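Local coordinates for protein D-hydantoinase (Ralstonia pickettii, PDB 1NFG) that probably catalyses the stereospecific hydrolysis of the cyclic amide bond in D-hydantoin derivatives, using two zinc ions in each subunit, at residues R47-G52 against G380-G385; L21-G26 against A388-W393; N335-V340 against Y412-G417; A116-Y121 against V427-K432; I4-T9 against T41-G46. One frame throughout, in Å; residues are numbered along the deposited sequence.

In the fold
Interactions 1, 2, 4 and 5 gather on one side of the chain's centre, where the N-terminal and C-terminal strands form a beta-sandwich beside the TIM barrel. Interaction 2 touches the other three; its centre is about 7 Å from that of interaction 1 and about 11 Å from those of interactions 4 and 5. Along the chain, interaction 5 closes before interaction 1 opens, whereas interaction 2 spans from strand 15-24 to strand 390-400. Strand 48-58 leads from the sandwich to the barrel, and interaction 4 ties barrel strand 118-124 to a sandwich hairpin. Interaction 3 stands apart, about 27 Å from interaction 1 between centres, near the zinc site.

Interaction 1 of 5, residues R47-G52 against G380-G385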
# COMPACT_ATOMS: atom_id res chain seq x y z
N ARG A 47 -39.86 17.51 14.10
CA ARG A 47 -39.06 16.34 14.43
C ARG A 47 -38.85 15.40 13.26
O ARG A 47 -39.60 15.41 12.28
CB ARG A 47 -39.72 15.58 15.58
CG ARG A 47 -39.70 16.33 16.90
CD ARG A 47 -40.44 15.54 17.95
NE ARG A 47 -40.32 16.13 19.28
CZ ARG A 47 -40.88 15.62 20.37
NH1 ARG A 47 -41.61 14.51 20.28
NH2 ARG A 47 -40.71 16.21 21.55
N TYR A 48 -37.81 14.59 13.36
CA TYR A 48 -37.50 13.62 12.32
C TYR A 48 -38.17 12.30 12.67
O TYR A 48 -38.31 11.95 13.85
CB TYR A 48 -35.98 13.39 12.22
CG TYR A 48 -35.16 14.55 11.68
CD1 TYR A 48 -35.48 15.16 10.47
CD2 TYR A 48 -34.03 14.99 12.36
CE1 TYR A 48 -34.69 16.17 9.94
CE2 TYR A 48 -33.23 16.01 11.84
CZ TYR A 48 -33.57 16.59 10.63
OH TYR A 48 -32.77 17.59 10.10
N VAL A 49 -38.60 11.57 11.65
CA VAL A 49 -39.22 10.27 11.85
C VAL A 49 -38.22 9.27 11.27
O VAL A 49 -38.24 8.99 10.07
CB VAL A 49 -40.55 10.17 11.07
CG1 VAL A 49 -41.18 8.80 11.28
CG2 VAL A 49 -41.50 11.27 11.52
N PHE A 50 -37.34 8.76 12.13
CA PHE A 50 -36.31 7.80 11.73
C PHE A 50 -36.72 6.35 11.94
O PHE A 50 -37.59 6.05 12.77
CB PHE A 50 -35.04 7.97 12.57
CG PHE A 50 -34.29 9.24 12.34
CD1 PHE A 50 -33.97 9.67 11.06
CD2 PHE A 50 -33.80 9.96 13.43
CE1 PHE A 50 -33.16 10.80 10.86
CE2 PHE A 50 -32.99 11.09 13.25
CZ PHE A 50 -32.67 11.51 11.96
N PRO A 51 -36.10 5.42 11.19
CA PRO A 51 -36.43 4.00 11.37
C PRO A 51 -35.83 3.68 12.75
O PRO A 51 -34.90 4.36 13.19
CB PRO A 51 -35.65 3.33 10.25
CG PRO A 51 -35.65 4.35 9.17
CD PRO A 51 -35.36 5.63 9.93
N GLY A 52 -36.34 2.66 13.43
CA GLY A 52 -35.79 2.34 14.74
C GLY A 52 -34.35 1.84 14.69
O GLY A 52 -33.97 1.10 13.78
N GLY A 380 -35.33 -2.05 9.68
CA GLY A 380 -34.39 -1.21 8.97
C GLY A 380 -34.80 0.18 8.51
O GLY A 380 -34.15 1.16 8.87
N THR A 381 -35.84 0.28 7.70
CA THR A 381 -36.27 1.58 7.20
C THR A 381 -37.68 1.93 7.60
O THR A 381 -38.20 1.44 8.60
CB THR A 381 -36.23 1.63 5.67
OG1 THR A 381 -37.03 0.57 5.15
CG2 THR A 381 -34.82 1.48 5.16
N ILE A 382 -38.27 2.80 6.80
CA ILE A 382 -39.64 3.26 6.99
C ILE A 382 -40.27 3.24 5.62
O ILE A 382 -40.12 4.17 4.83
CB ILE A 382 -39.69 4.67 7.58
CG1 ILE A 382 -39.17 4.65 9.01
CG2 ILE A 382 -41.12 5.20 7.52
CD1 ILE A 382 -39.13 6.00 9.66
N ALA A 383 -40.95 2.14 5.33
CA ALA A 383 -41.62 1.95 4.05
C ALA A 383 -42.91 1.18 4.30
O ALA A 383 -43.15 0.68 5.40
CB ALA A 383 -40.70 1.18 3.10
N VAL A 384 -43.76 1.09 3.29
CA VAL A 384 -45.00 0.36 3.46
C VAL A 384 -44.66 -1.12 3.57
O VAL A 384 -44.08 -1.70 2.66
CB VAL A 384 -45.95 0.61 2.29
CG1 VAL A 384 -47.13 -0.36 2.36
CG2 VAL A 384 -46.45 2.03 2.34
N GLY A 385 -45.03 -1.71 4.70
CA GLY A 385 -44.76 -3.11 4.92
C GLY A 385 -43.77 -3.30 6.05
O GLY A 385 -43.63 -4.40 6.59
O HOH W 1 -35.45 -0.46 12.09
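Pro51 lays its ring against the backbone of Thr381 and the side chain of Ile382. Its CG is 3.5 Å from CA of Thr381 and equally 3.5 Å from CG1 of Ile382, while CB faces the carbonyl oxygen of Gly380. Ile382 keeps CG1 anti to its own carbonyl carbon (chi1 -68°), which sends the CG1-CD1 arm across the proline at about a right angle. The methyl at the end reaches the backbone of Val49 to Pro51: CD1 of Ile382 is 3.4 Å from N of Pro51. It also meets the side chain of Val49, again crosswise, with CD1 3.8 Å from CG1 of the valine.

The two segments share no direct hydrogen bond. A single water joins them instead, donating to O of Gly52 at 2.7 Å and accepting from N of Gly380 at 2.9 Å. Gly380 has a positive phi of 113°, a conformation that suits glycine.

The contact fixes the loop between helix 358-372 and strand 390-400 onto strand 48-58, which runs from the beta-sandwich into the barrel and carries the zinc ligand His57 further on. Helix 358-372 adds Val362 against Pro51 and bonds O of Gly380 through Thr367, while Ile382 also rests on Ile10 of strand 8-12 and on Leu21 of strand 15-24.

Interaction 2 of 5, residues L21-G26 against A388-W393; sequences LGIKDG and ADIVLW
Leu21 and Ile23 both point their ends at Ile390, and each meets it tip to tip. CD1 of Leu21 is 3.8 Å from CD1 of Ile390, and CD1 of Ile23 approaches the same methyl at 3.9 Å, so one isoleucine end is shared by two partners that come from successive inward-facing positions of strand 15-24. Ile390 can offer this end because its CG1 stands anti to the carbonyl carbon (chi1 -62°) and the chain continues extended to CD1.

Ile23 is turned the same way about chi1, which brings its other branch over Ala388. There CG2 of Ile23 lies 3.5 Å from CB of Ala388, and the CD1 end of the same side chain passes near that methyl too. The alanine is thus held along one flank of Ile23, while Ile390 meets the far end.

One backbone bond joins the segments beside this apolar cluster. N of Ala388 donates to O of Gly26 at 2.7 Å, with an N-H...O angle of 157°. Gly26 has a positive phi, as the chain turns here between strand 15-24 and strand 27-31.

These are side chains meeting between the layers of the beta-sandwich. Ile28 of strand 27-31 touches both Leu21 and Ile390; Ile5 of strand 3-6 lies against Ile23 and Ile390; and Val49 of strand 48-58 packs on Leu21 and Ile390, with Leu428 of strand 419-429 reaching Ile23.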
# COMPACT_ATOMS: atom_id res chain seq x y z
N LEU A 21 -47.64 9.49 8.39
CA LEU A 21 -47.61 8.03 8.41
C LEU A 21 -48.88 7.40 8.94
O LEU A 21 -49.54 7.95 9.82
CB LEU A 21 -46.46 7.54 9.29
CG LEU A 21 -45.04 7.47 8.75
CD1 LEU A 21 -44.11 7.08 9.87
CD2 LEU A 21 -44.97 6.46 7.62
N GLY A 22 -49.19 6.22 8.41
CA GLY A 22 -50.35 5.48 8.85
C GLY A 22 -49.93 4.09 9.29
O GLY A 22 -49.51 3.27 8.47
N ILE A 23 -50.04 3.81 10.59
CA ILE A 23 -49.66 2.51 11.14
C ILE A 23 -50.89 1.65 11.46
O ILE A 23 -51.83 2.10 12.12
CB ILE A 23 -48.83 2.69 12.43
CG1 ILE A 23 -47.55 3.46 12.10
CG2 ILE A 23 -48.50 1.34 13.04
CD1 ILE A 23 -46.80 3.94 13.31
N LYS A 24 -50.87 0.40 11.00
CA LYS A 24 -51.98 -0.51 11.22
C LYS A 24 -51.51 -1.95 11.47
O LYS A 24 -50.97 -2.60 10.57
CB LYS A 24 -52.91 -0.49 10.00
CG LYS A 24 -54.08 -1.45 10.08
CD LYS A 24 -55.12 -0.96 11.08
CE LYS A 24 -56.39 -1.80 11.00
NZ LYS A 24 -57.48 -1.22 11.84
N ASP A 25 -51.75 -2.44 12.68
CA ASP A 25 -51.37 -3.80 13.06
C ASP A 25 -49.86 -3.99 13.07
O ASP A 25 -49.34 -4.93 12.46
CB ASP A 25 -52.03 -4.82 12.13
CG ASP A 25 -53.54 -4.77 12.19
OD1 ASP A 25 -54.08 -4.47 13.28
OD2 ASP A 25 -54.19 -5.03 11.15
N GLY A 26 -49.18 -3.10 13.77
CA GLY A 26 -47.74 -3.18 13.89
C GLY A 26 -46.95 -2.85 12.64
O GLY A 26 -45.72 -2.92 12.65
N ALA A 388 -43.61 -1.27 12.33
CA ALA A 388 -43.64 0.13 12.72
C ALA A 388 -42.66 0.39 13.86
O ALA A 388 -43.06 0.78 14.95
CB ALA A 388 -45.05 0.53 13.13
N ASP A 389 -41.37 0.17 13.59
CA ASP A 389 -40.32 0.42 14.58
C ASP A 389 -39.87 1.84 14.23
O ASP A 389 -39.21 2.07 13.21
CB ASP A 389 -39.17 -0.57 14.41
CG ASP A 389 -39.59 -2.02 14.65
OD1 ASP A 389 -40.81 -2.31 14.72
OD2 ASP A 389 -38.70 -2.89 14.75
N ILE A 390 -40.23 2.80 15.08
CA ILE A 390 -39.94 4.19 14.79
C ILE A 390 -39.36 5.00 15.94
O ILE A 390 -39.62 4.73 17.10
CB ILE A 390 -41.23 4.87 14.32
CG1 ILE A 390 -41.70 4.21 13.02
CG2 ILE A 390 -41.03 6.37 14.14
CD1 ILE A 390 -43.06 4.67 12.58
N VAL A 391 -38.57 6.02 15.58
CA VAL A 391 -37.98 6.92 16.56
C VAL A 391 -38.29 8.33 16.12
O VAL A 391 -38.01 8.70 14.98
CB VAL A 391 -36.45 6.80 16.63
CG1 VAL A 391 -35.91 7.69 17.74
CG2 VAL A 391 -36.05 5.36 16.85
N LEU A 392 -38.88 9.12 17.01
CA LEU A 392 -39.20 10.50 16.72
C LEU A 392 -38.08 11.33 17.34
O LEU A 392 -38.00 11.47 18.56
CB LEU A 392 -40.57 10.87 17.29
CG LEU A 392 -41.70 9.99 16.74
CD1 LEU A 392 -43.03 10.57 17.16
CD2 LEU A 392 -41.61 9.90 15.21
N TRP A 393 -37.23 11.85 16.47
CA TRP A 393 -36.05 12.61 16.86
C TRP A 393 -36.23 14.13 16.86
O TRP A 393 -36.79 14.70 15.93
CB TRP A 393 -34.90 12.22 15.92
CG TRP A 393 -33.52 12.40 16.46
CD1 TRP A 393 -32.78 13.55 16.46
CD2 TRP A 393 -32.72 11.41 17.11
NE1 TRP A 393 -31.56 13.33 17.06
CE2 TRP A 393 -31.50 12.02 17.47
CE3 TRP A 393 -32.91 10.05 17.41
CZ2 TRP A 393 -30.47 11.33 18.12
CZ3 TRP A 393 -31.89 9.36 18.06
CH2 TRP A 393 -30.69 10.00 18.41

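Interaction 3 of 5, residues N335-V340 against Y412-G417; sequences NGAPGV and YSSYEG
Pro338 is pressed against Tyr412 and Ser414, and these three residues bury most of the surface. The proline ring and the tyrosine cross at about a right angle: CD of Pro338 lies 3.9 Å from CZ of Tyr412 and 3.6 Å from OH of Tyr412, approaching the ring obliquely. Tyr412 reaches this place with CG lodged between its backbone N and carbonyl carbon (chi1 80°).

Ser414 grips the backbone here. Its OG donates to O of Pro338 at 2.9 Å, lying in the carbonyl plane on a lone pair. O of Pro338 also accepts from a water at 2.6 Å, and that water in turn accepts from N of Ser414 at 2.8 Å. The carbonyl of Pro338 is tied to Ser414 twice, once directly and once through solvent.

Ser414 is positioned by a type I beta turn from Ser413 to Glu416. An ST turn begins it: N of Tyr415 donates to OG of Ser413 at 3.2 Å, and that hydroxyl is also bonded to Glu342. The segment on the other side is an active-site loop of the amidohydrolase barrel, in which Asn335 probably binds substrate and bonds Thr286, another probable substrate-binding residue. Beyond the proline, CA of Gly339 sits at the edge of the Tyr415 ring, near its plane, while N of Gly339 is bonded to His314, next to the zinc ligand Asp313.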
# COMPACT_ATOMS: atom_id res chain seq x y z
N ASN A 335 -13.33 -6.80 31.02
CA ASN A 335 -13.37 -5.97 29.82
C ASN A 335 -14.78 -5.63 29.35
O ASN A 335 -15.66 -6.49 29.35
CB ASN A 335 -12.62 -6.66 28.67
CG ASN A 335 -11.13 -6.75 28.91
OD1 ASN A 335 -10.37 -7.24 28.06
ND2 ASN A 335 -10.68 -6.30 30.08
N GLY A 336 -14.97 -4.38 28.94
CA GLY A 336 -16.27 -3.97 28.44
C GLY A 336 -16.79 -2.67 29.01
O GLY A 336 -16.48 -2.31 30.15
N ALA A 337 -17.58 -1.97 28.21
CA ALA A 337 -18.19 -0.70 28.61
C ALA A 337 -19.61 -0.61 28.06
O ALA A 337 -19.93 -1.20 27.02
CB ALA A 337 -17.35 0.47 28.10
N PRO A 338 -20.49 0.13 28.75
CA PRO A 338 -21.89 0.28 28.33
C PRO A 338 -22.09 1.34 27.25
O PRO A 338 -21.28 2.26 27.10
CB PRO A 338 -22.58 0.67 29.63
CG PRO A 338 -21.56 1.58 30.25
CD PRO A 338 -20.25 0.83 30.02
N GLY A 339 -23.18 1.22 26.49
CA GLY A 339 -23.46 2.19 25.46
C GLY A 339 -24.66 1.91 24.56
O GLY A 339 -24.91 2.67 23.64
N VAL A 340 -25.41 0.85 24.83
CA VAL A 340 -26.56 0.53 23.97
C VAL A 340 -27.56 1.69 23.89
O VAL A 340 -28.20 1.88 22.86
CB VAL A 340 -27.31 -0.75 24.45
CG1 VAL A 340 -28.13 -0.46 25.70
CG2 VAL A 340 -28.19 -1.28 23.33
N TYR A 412 -22.38 3.94 35.83
CA TYR A 412 -21.68 4.99 35.09
C TYR A 412 -21.97 4.90 33.59
O TYR A 412 -22.47 3.89 33.10
CB TYR A 412 -20.16 4.93 35.32
CG TYR A 412 -19.43 3.88 34.51
CD1 TYR A 412 -19.34 2.56 34.95
CD2 TYR A 412 -18.81 4.21 33.30
CE1 TYR A 412 -18.66 1.59 34.21
CE2 TYR A 412 -18.14 3.25 32.55
CZ TYR A 412 -18.06 1.94 33.00
OH TYR A 412 -17.39 1.00 32.26
N SER A 413 -21.65 5.99 32.89
CA SER A 413 -21.83 6.06 31.44
C SER A 413 -20.47 6.33 30.80
O SER A 413 -19.65 7.08 31.34
CB SER A 413 -22.79 7.18 31.06
OG SER A 413 -22.84 7.33 29.65
N SER A 414 -20.24 5.72 29.64
CA SER A 414 -18.98 5.91 28.93
C SER A 414 -18.92 7.31 28.34
O SER A 414 -17.85 7.80 27.97
CB SER A 414 -18.86 4.89 27.80
OG SER A 414 -19.03 3.57 28.28
N TYR A 415 -20.08 7.95 28.26
CA TYR A 415 -20.19 9.28 27.69
C TYR A 415 -20.67 10.30 28.72
O TYR A 415 -21.32 11.29 28.38
CB TYR A 415 -21.13 9.23 26.49
CG TYR A 415 -20.75 8.12 25.55
CD1 TYR A 415 -19.66 8.26 24.68
CD2 TYR A 415 -21.40 6.88 25.59
CE1 TYR A 415 -19.23 7.20 23.88
CE2 TYR A 415 -20.98 5.81 24.80
CZ TYR A 415 -19.89 5.98 23.95
OH TYR A 415 -19.47 4.93 23.16
N GLU A 416 -20.33 10.06 29.98
CA GLU A 416 -20.72 10.96 31.04
C GLU A 416 -20.13 12.34 30.77
O GLU A 416 -18.93 12.48 30.53
CB GLU A 416 -20.20 10.43 32.38
CG GLU A 416 -20.57 11.29 33.59
CD GLU A 416 -22.06 11.31 33.88
OE1 GLU A 416 -22.66 10.22 33.94
OE2 GLU A 416 -22.62 12.42 34.05
N GLY A 417 -20.99 13.35 30.78
CA GLY A 417 -20.53 14.71 30.55
C GLY A 417 -20.64 15.24 29.13
O GLY A 417 -20.55 16.45 28.93
O HOH W 2 -22.26 4.33 28.39

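Interaction 4 of 5, residues A116-Y121 against V427-K432; sequences AIDYGY and VLLRGK
Asp118 turns CG anti to its own carbonyl carbon (chi1 -74°), and Arg430, extended through chi2, bends back at chi3 (-62°); together these torsions bring carboxylate and guanidinium edge against edge. Their planes are only 17° apart. Arg430 takes hold side-on, giving NE to one oxygen and NH2 to the other: NH2 of Arg430 is 2.8 Å from OD1 of Asp118, and NE is 2.9 Å from OD2. Each oxygen uses its syn lone pair, and both N-H groups point almost straight at their acceptors, so the salt bridge is a flat, two-pronged one.

Leu429 lies over one face of the Asp118 carboxylate. One methyl, CD1, comes 3.6 Å from OD1 of Asp118, while the other, CD2, lies 3.6 Å from CA of Ile117, just before barrel strand 118-124.

Arg430 and Gly431 are the central residues of a type I' turn that joins strands 419-429 and 432-436 into a hairpin. Two backbone bonds close it: N of Leu429 to O of Lys432 at 2.8 Å, and N of Lys432 to O of Leu429 at 3.0 Å. The turn thus carries the arginine from the beta-sandwich to the barrel wall.

Both charged groups have further partners. OD2 of Asp118 forms a salt bridge with Lys379, OD1 accepts from N of Lys448, and NH2 of Arg430 is also bonded to O of Asp446. With two cations on one buried carboxylate, Asp118 is probably kept ionised, and the paired bonds hold the carboxylate's rotation.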
# COMPACT_ATOMS: atom_id res chain seq x y z
N ALA A 116 -37.75 -5.56 26.24
CA ALA A 116 -38.59 -4.41 25.93
C ALA A 116 -38.70 -4.22 24.42
O ALA A 116 -39.69 -3.69 23.92
CB ALA A 116 -38.03 -3.16 26.57
N ILE A 117 -37.68 -4.68 23.69
CA ILE A 117 -37.63 -4.55 22.23
C ILE A 117 -37.31 -5.89 21.58
O ILE A 117 -36.94 -6.85 22.25
CB ILE A 117 -36.54 -3.54 21.79
CG1 ILE A 117 -35.15 -4.11 22.13
CG2 ILE A 117 -36.76 -2.20 22.50
CD1 ILE A 117 -33.97 -3.20 21.80
N ASP A 118 -37.46 -5.94 20.25
CA ASP A 118 -37.20 -7.16 19.49
C ASP A 118 -35.72 -7.53 19.51
O ASP A 118 -34.85 -6.68 19.70
CB ASP A 118 -37.72 -6.99 18.06
CG ASP A 118 -39.25 -7.06 17.99
OD1 ASP A 118 -39.89 -6.93 19.06
OD2 ASP A 118 -39.82 -7.23 16.89
N TYR A 119 -35.43 -8.82 19.30
CA TYR A 119 -34.05 -9.29 19.35
C TYR A 119 -33.80 -10.56 18.54
O TYR A 119 -34.70 -11.37 18.33
CB TYR A 119 -33.67 -9.56 20.81
CG TYR A 119 -34.57 -10.59 21.46
CD1 TYR A 119 -34.37 -11.96 21.27
CD2 TYR A 119 -35.69 -10.19 22.20
CE1 TYR A 119 -35.26 -12.90 21.78
CE2 TYR A 119 -36.59 -11.13 22.72
CZ TYR A 119 -36.37 -12.48 22.50
OH TYR A 119 -37.27 -13.40 22.99
N GLY A 120 -32.56 -10.70 18.08
CA GLY A 120 -32.14 -11.86 17.31
C GLY A 120 -30.89 -12.37 18.01
O GLY A 120 -30.46 -11.76 18.99
N TYR A 121 -30.31 -13.48 17.55
CA TYR A 121 -29.11 -14.00 18.20
C TYR A 121 -27.96 -14.28 17.25
O TYR A 121 -28.16 -14.66 16.10
CB TYR A 121 -29.35 -15.35 18.91
CG TYR A 121 -30.43 -15.43 19.97
CD1 TYR A 121 -30.68 -14.38 20.85
CD2 TYR A 121 -31.15 -16.62 20.13
CE1 TYR A 121 -31.64 -14.50 21.86
CE2 TYR A 121 -32.11 -16.75 21.13
CZ TYR A 121 -32.35 -15.70 21.99
OH TYR A 121 -33.32 -15.83 22.96
N VAL A 427 -40.62 6.47 21.10
CA VAL A 427 -40.30 5.29 20.31
C VAL A 427 -41.45 4.31 20.15
O VAL A 427 -42.21 4.07 21.10
CB VAL A 427 -39.11 4.54 20.95
CG1 VAL A 427 -38.68 3.38 20.05
CG2 VAL A 427 -37.96 5.50 21.18
N LEU A 428 -41.57 3.75 18.95
CA LEU A 428 -42.61 2.77 18.66
C LEU A 428 -41.99 1.45 18.22
O LEU A 428 -41.06 1.42 17.42
CB LEU A 428 -43.54 3.26 17.55
CG LEU A 428 -44.55 4.36 17.89
CD1 LEU A 428 -43.83 5.68 18.09
CD2 LEU A 428 -45.57 4.48 16.76
N LEU A 429 -42.52 0.35 18.77
CA LEU A 429 -42.05 -0.99 18.44
C LEU A 429 -43.21 -1.69 17.78
O LEU A 429 -44.21 -1.98 18.43
CB LEU A 429 -41.64 -1.73 19.72
CG LEU A 429 -41.26 -3.21 19.57
CD1 LEU A 429 -40.11 -3.36 18.58
CD2 LEU A 429 -40.87 -3.77 20.93
N ARG A 430 -43.10 -1.96 16.49
CA ARG A 430 -44.18 -2.62 15.78
C ARG A 430 -45.53 -1.99 16.10
O ARG A 430 -46.50 -2.68 16.42
CB ARG A 430 -44.21 -4.12 16.11
CG ARG A 430 -43.38 -4.95 15.14
CD ARG A 430 -43.31 -6.42 15.51
NE ARG A 430 -42.66 -6.63 16.80
CZ ARG A 430 -43.31 -6.81 17.94
NH1 ARG A 430 -44.64 -6.80 17.96
NH2 ARG A 430 -42.64 -7.00 19.07
N GLY A 431 -45.59 -0.66 16.02
CA GLY A 431 -46.83 0.04 16.25
C GLY A 431 -47.12 0.50 17.66
O GLY A 431 -47.82 1.49 17.85
N LYS A 432 -46.58 -0.19 18.66
CA LYS A 432 -46.83 0.22 20.04
C LYS A 432 -45.87 1.29 20.51
O LYS A 432 -44.67 1.21 20.26
CB LYS A 432 -46.75 -0.99 20.98
CG LYS A 432 -46.90 -0.62 22.45
CD LYS A 432 -46.94 -1.84 23.35
CE LYS A 432 -47.06 -1.43 24.81
NZ LYS A 432 -47.17 -2.60 25.72

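Interaction 5 of 5, residues I4-T9 against T41-G46; sequences IIKNGT and TIDAAG
Ile4 and Lys6 exchange backbone hydrogen bonds with Ile42 and Ala44, in a parallel register that sets Ile4 beside Thr41, Ile5 beside Ile42 and Lys6 beside Asp43. N of Ile42 donates to O of Ile4 at 2.8 Å, N of Lys6 to O of Ile42 at 3.0 Å, and N of Ala44 to O of Lys6 at 2.8 Å. The axes of 4-6 and 41-43 come within 4.7 Å, 22° apart in direction. CA of Ala45 adds a CA-H...O contact to O of Asn7, where the chain turns a corner.

Apolar contacts collect on the face of Ile5 and Ile42, where CG2 of Ile5 meets CB of Ala44 at 3.7 Å; Ile390 and Leu392 of strand 390-400 cover this face. On the other face, Lys6 CG sits between its backbone N and carbonyl carbon (chi1 68°), and the extended chain runs across Thr41, its CE 3.8 Å from CG2 of the threonine.

At the corner, ND2 of Asn7 donates to OD1 of Asp43 at 2.9 Å, from above the carboxylate, whose plane is 57° from that of the amide. N of Ala45 reaches OD1 of Asp43 from the opposite face at 3.0 Å, completing an Asx turn.

OD1 of Asp43 is clasped between two donors, which holds the carboxylate in place; the nearby Lys6 ammonium, not in contact, would probably favour its negative charge.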
# COMPACT_ATOMS: atom_id res chain seq x y z
N ILE A 4 -51.28 7.41 13.73
CA ILE A 4 -50.93 8.31 12.65
C ILE A 4 -49.88 9.28 13.19
O ILE A 4 -50.07 9.89 14.24
CB ILE A 4 -52.13 9.16 12.16
CG1 ILE A 4 -53.12 8.28 11.39
CG2 ILE A 4 -51.63 10.28 11.25
CD1 ILE A 4 -54.39 9.02 10.97
N ILE A 5 -48.77 9.39 12.47
CA ILE A 5 -47.71 10.31 12.86
C ILE A 5 -47.72 11.40 11.80
O ILE A 5 -47.44 11.16 10.62
CB ILE A 5 -46.34 9.60 12.92
CG1 ILE A 5 -46.39 8.48 13.95
CG2 ILE A 5 -45.25 10.60 13.31
CD1 ILE A 5 -45.16 7.60 13.98
N LYS A 6 -48.07 12.61 12.23
CA LYS A 6 -48.19 13.75 11.33
C LYS A 6 -47.22 14.89 11.59
O LYS A 6 -46.67 15.02 12.69
CB LYS A 6 -49.61 14.32 11.43
CG LYS A 6 -49.88 14.98 12.78
CD LYS A 6 -51.24 15.65 12.85
CE LYS A 6 -51.46 16.29 14.22
NZ LYS A 6 -52.77 16.99 14.34
N ASN A 7 -47.03 15.72 10.56
CA ASN A 7 -46.17 16.90 10.63
C ASN A 7 -44.69 16.62 10.82
O ASN A 7 -43.93 17.52 11.20
CB ASN A 7 -46.61 17.83 11.77
CG ASN A 7 -48.09 18.16 11.71
OD1 ASN A 7 -48.68 18.24 10.63
ND2 ASN A 7 -48.69 18.38 12.87
N GLY A 8 -44.27 15.39 10.57
CA GLY A 8 -42.87 15.07 10.75
C GLY A 8 -42.16 14.92 9.42
O GLY A 8 -42.79 14.87 8.36
N THR A 9 -40.84 14.86 9.49
CA THR A 9 -40.02 14.69 8.30
C THR A 9 -39.46 13.28 8.33
O THR A 9 -38.60 12.96 9.15
CB THR A 9 -38.86 15.70 8.27
OG1 THR A 9 -39.39 17.03 8.34
CG2 THR A 9 -38.06 15.55 6.99
N THR A 41 -53.01 9.80 17.52
CA THR A 41 -52.31 10.61 16.55
C THR A 41 -51.15 11.27 17.27
O THR A 41 -51.32 11.85 18.34
CB THR A 41 -53.21 11.70 15.93
OG1 THR A 41 -54.17 11.10 15.06
CG2 THR A 41 -52.37 12.71 15.14
N ILE A 42 -49.96 11.17 16.68
CA ILE A 42 -48.78 11.77 17.28
C ILE A 42 -48.33 12.94 16.41
O ILE A 42 -48.30 12.84 15.18
CB ILE A 42 -47.64 10.75 17.41
CG1 ILE A 42 -48.08 9.61 18.34
CG2 ILE A 42 -46.39 11.44 17.94
CD1 ILE A 42 -47.07 8.47 18.46
N ASP A 43 -48.01 14.05 17.06
CA ASP A 43 -47.57 15.24 16.36
C ASP A 43 -46.04 15.29 16.32
O ASP A 43 -45.40 15.66 17.31
CB ASP A 43 -48.10 16.49 17.06
CG ASP A 43 -48.08 17.71 16.17
OD1 ASP A 43 -47.21 17.79 15.27
OD2 ASP A 43 -48.93 18.60 16.37
N ALA A 44 -45.47 14.91 15.18
CA ALA A 44 -44.02 14.91 15.02
C ALA A 44 -43.50 16.24 14.47
O ALA A 44 -42.41 16.31 13.91
CB ALA A 44 -43.61 13.77 14.09
N ALA A 45 -44.29 17.29 14.65
CA ALA A 45 -43.91 18.62 14.18
C ALA A 45 -42.50 18.98 14.63
O ALA A 45 -42.14 18.80 15.80
CB ALA A 45 -44.90 19.66 14.70
N GLY A 46 -41.70 19.49 13.70
CA GLY A 46 -40.34 19.89 14.01
C GLY A 46 -39.43 18.74 14.39
O GLY A 46 -38.34 18.95 14.93